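OmpT protein (Vibrio cholerae serotype O1, PDB 6EHD) probably acts as a non-specific diffusion porin, a beta-barrel channel through the outer membrane that lets small solutes and ions pass. Local coordinates at residues A[250-255]-A[266-271]. The protein carries 1 engineered substitution. Residues are numbered along the deposited sequence; the frame is centred on the assembly and turned at random.
Sequences GYEYVM and GTLVYL. With C8E ((hydroxyethyloxy)tri(ethyloxy)octane), chain E; C8E ((hydroxyethyloxy)tri(ethyloxy)octane), chain F.
Y270 lays its ring across G250, and the geometry is that of a CH-pi contact: G250 CA stands 3.9 Å from the ring centroid, only 21° off the normal. With chi1 at 61°, CG sits between the backbone N and the carbonyl carbon, which swings the ring over the opposite strand. Followed outward from CB, CG and CD1 approach G250 N, CD2 faces G250 O, CE1 comes nearest G250 N at 3.3 Å, CE2, at the ring edge, lies near E252 OE2, and CZ lies above G250 CA. At the tip, OH takes the N-H of Y99 and gives its own proton to a water that in turn donates to E252 OE2. The carboxylate and ring planes are 79° apart; G105 N also binds OE2 and T106 OG1 binds OE1, so the loop carrying Y99, G105 and T106, probably the one folded into the channel as in other porins, is tied to this hairpin. This part of the wall is a hairpin of the porin beta-barrel, in which segments 250-255 and 266-271 run antiparallel. Three hydrogen-bonded pairs, G250-Y270, E252-L268 and V254-G266, supply six N-H...O bonds. On the face carrying Y251, V269, Y253 and T267, Y251 CD1 lies 3.8 Å from V269 CG2, and CE1 approaches T267 CG2. A second water joins Y251 OH to T267 OG1, donating to the latter. The Y253 ring turns its edge to that OG1, while the C8E molecule of chain E lies over one face, C14 offset toward the rim.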
loop_
_atom_site.group_PDB
_atom_site.type_symbol
_atom_site.label_atom_id
_atom_site.label_comp_id
_atom_site.label_asym_id
_atom_site.label_seq_id
_atom_site.Cartn_x
_atom_site.Cartn_y
_atom_site.Cartn_z
ATOM N N GLY A 250 9.364 3.564 -13.417
ATOM C CA GLY A 250 9.261 4.713 -12.478
ATOM C C GLY A 250 10.581 5.091 -11.878
ATOM O O GLY A 250 11.566 4.300 -11.879
ATOM N N TYR A 251 10.596 6.338 -11.408
ATOM C CA TYR A 251 11.745 6.964 -10.678
ATOM C C TYR A 251 11.220 7.560 -9.370
ATOM O O TYR A 251 10.229 8.347 -9.369
ATOM C CB TYR A 251 12.303 8.109 -11.571
ATOM C CG TYR A 251 13.351 9.018 -10.861
ATOM C CD1 TYR A 251 14.680 8.596 -10.695
ATOM C CD2 TYR A 251 12.962 10.200 -10.250
ATOM C CE1 TYR A 251 15.607 9.363 -9.998
ATOM C CE2 TYR A 251 13.889 10.992 -9.567
ATOM C CZ TYR A 251 15.209 10.568 -9.436
ATOM O OH TYR A 251 16.133 11.393 -8.733
ATOM N N GLU A 252 11.862 7.200 -8.256
ATOM C CA GLU A 252 11.470 7.584 -6.936
ATOM C C GLU A 252 12.677 8.172 -6.166
ATOM O O GLU A 252 13.743 7.512 -6.041
ATOM C CB GLU A 252 10.924 6.364 -6.140
ATOM C CG GLU A 252 9.746 5.707 -6.849
ATOM C CD GLU A 252 9.203 4.390 -6.256
ATOM O OE1 GLU A 252 9.862 3.789 -5.356
ATOM O OE2 GLU A 252 8.018 4.012 -6.628
ATOM N N TYR A 253 12.501 9.392 -5.646
ATOM C CA TYR A 253 13.597 10.037 -4.842
ATOM C C TYR A 253 13.049 10.525 -3.496
ATOM O O TYR A 253 11.993 11.211 -3.465
ATOM C CB TYR A 253 14.129 11.211 -5.654
ATOM C CG TYR A 253 15.241 11.994 -4.928
ATOM C CD1 TYR A 253 16.533 11.445 -4.792
ATOM C CD2 TYR A 253 14.937 13.182 -4.215
ATOM C CE1 TYR A 253 17.564 12.137 -4.090
ATOM C CE2 TYR A 253 15.975 13.882 -3.515
ATOM C CZ TYR A 253 17.253 13.347 -3.466
ATOM O OH TYR A 253 18.219 14.030 -2.704
ATOM N N VAL A 254 13.757 10.198 -2.390
ATOM C CA VAL A 254 13.326 10.541 -1.061
ATOM C C VAL A 254 14.554 11.184 -0.309
ATOM O O VAL A 254 15.694 10.650 -0.417
ATOM C CB VAL A 254 12.838 9.370 -0.244
ATOM C CG1 VAL A 254 12.371 9.833 1.149
ATOM C CG2 VAL A 254 11.704 8.629 -1.019
ATOM N N MET A 255 14.332 12.353 0.275
ATOM C CA MET A 255 15.373 12.995 1.248
ATOM C C MET A 255 14.883 12.944 2.674
ATOM O O MET A 255 13.709 13.193 2.948
ATOM C CB MET A 255 15.773 14.398 0.790
ATOM C CG MET A 255 14.784 15.518 0.584
ATOM S SD MET A 255 15.319 16.885 -0.614
ATOM C CE MET A 255 17.037 16.625 -0.958
ATOM N N GLY A 266 17.648 8.613 -0.931
ATOM C CA GLY A 266 17.502 7.292 -1.576
ATOM C C GLY A 266 16.826 7.412 -2.927
ATOM O O GLY A 266 15.928 8.257 -3.076
ATOM N N THR A 267 17.300 6.615 -3.905
ATOM C CA THR A 267 16.806 6.578 -5.274
ATOM C C THR A 267 16.373 5.135 -5.581
ATOM O O THR A 267 17.141 4.190 -5.249
ATOM C CB THR A 267 17.926 7.020 -6.222
ATOM O OG1 THR A 267 18.266 8.413 -5.923
ATOM C CG2 THR A 267 17.444 6.988 -7.608
ATOM N N LEU A 268 15.188 4.988 -6.212
ATOM C CA LEU A 268 14.730 3.657 -6.705
ATOM C C LEU A 268 14.214 3.841 -8.097
ATOM O O LEU A 268 13.349 4.704 -8.340
ATOM C CB LEU A 268 13.671 3.021 -5.725
ATOM C CG LEU A 268 13.113 1.603 -5.956
ATOM C CD1 LEU A 268 12.278 1.495 -7.198
ATOM C CD2 LEU A 268 14.206 0.556 -5.992
ATOM N N VAL A 269 14.749 3.084 -9.076
ATOM C CA VAL A 269 14.235 3.097 -10.449
ATOM C C VAL A 269 13.769 1.652 -10.790
ATOM O O VAL A 269 14.460 0.658 -10.455
ATOM C CB VAL A 269 15.328 3.545 -11.473
ATOM C CG1 VAL A 269 14.783 3.487 -12.880
ATOM C CG2 VAL A 269 15.788 4.997 -11.175
ATOM N N TYR A 270 12.649 1.512 -11.504
ATOM C CA TYR A 270 12.176 0.190 -11.965
ATOM C C TYR A 270 11.785 0.262 -13.420
ATOM O O TYR A 270 11.334 1.324 -13.923
ATOM C CB TYR A 270 11.060 -0.430 -11.040
ATOM C CG TYR A 270 9.779 0.394 -10.942
ATOM C CD1 TYR A 270 8.780 0.374 -11.943
ATOM C CD2 TYR A 270 9.609 1.286 -9.846
ATOM C CE1 TYR A 270 7.653 1.176 -11.809
ATOM C CE2 TYR A 270 8.491 2.111 -9.718
ATOM C CZ TYR A 270 7.517 2.070 -10.716
ATOM O OH TYR A 270 6.411 2.904 -10.585
ATOM N N LEU A 271 11.910 -0.893 -14.129
ATOM C CA LEU A 271 11.412 -1.028 -15.496
ATOM C C LEU A 271 10.869 -2.495 -15.631
ATOM O O LEU A 271 11.532 -3.411 -15.162
ATOM C CB LEU A 271 12.632 -0.941 -16.474
ATOM C CG LEU A 271 12.432 -1.125 -17.979
ATOM C CD1 LEU A 271 11.373 -0.256 -18.635
ATOM C CD2 LEU A 271 13.727 -0.954 -18.813
HETATM C C1 C8E E . 7.278 16.591 -12.266
HETATM C C2 C8E E . 8.198 15.720 -13.113
HETATM C C3 C8E E . 9.579 15.710 -12.505
HETATM C C4 C8E E . 10.682 15.209 -13.452
HETATM C C5 C8E E . 11.632 14.275 -12.705
HETATM C C6 C8E E . 12.707 14.855 -11.822
HETATM C C7 C8E E . 12.498 14.666 -10.307
HETATM C C8 C8E E . 13.817 14.924 -9.537
HETATM O O9 C8E E . 13.831 15.428 -8.181
HETATM C C10 C8E E . 14.462 16.647 -7.824
HETATM C C11 C8E E . 15.205 16.481 -6.540
HETATM O O12 C8E E . 16.444 15.994 -7.037
HETATM C C13 C8E E . 17.645 15.949 -6.248
HETATM C C14 C8E E . 18.605 14.847 -6.732
HETATM O O15 C8E E . 18.629 14.702 -8.174
HETATM C C16 C8E E . 19.680 13.828 -8.685
HETATM C C17 C8E E . 19.799 13.715 -10.216
HETATM O O18 C8E E . 18.496 13.520 -10.769
HETATM C C19 C8E E . 18.206 12.938 -12.067
HETATM C C20 C8E E . 16.904 13.562 -12.605
HETATM O O21 C8E E . 15.831 12.644 -12.760
HETATM O O9 C8E F . 16.310 -5.667 1.572
HETATM C C10 C8E F . 16.697 -5.352 0.249
HETATM C C11 C8E F . 15.462 -5.254 -0.624
HETATM O O12 C8E F . 15.859 -4.559 -1.816
HETATM C C13 C8E F . 14.769 -4.033 -2.560
HETATM C C14 C8E F . 15.138 -2.980 -3.590
HETATM O O15 C8E F . 15.812 -1.796 -3.067
HETATM C C16 C8E F . 14.947 -1.068 -2.198
HETATM C C17 C8E F . 15.837 -0.263 -1.300
HETATM O O18 C8E F . 15.924 1.005 -1.908
HETATM C C19 C8E F . 15.387 2.041 -1.104
HETATM C C20 C8E F . 16.606 2.824 -0.729
HETATM O O21 C8E F . 17.015 3.549 -1.879
HETATM O O HOH W 1 18.541 10.393 -7.895
HETATM O O HOH W 2 6.934 4.946 -8.960
#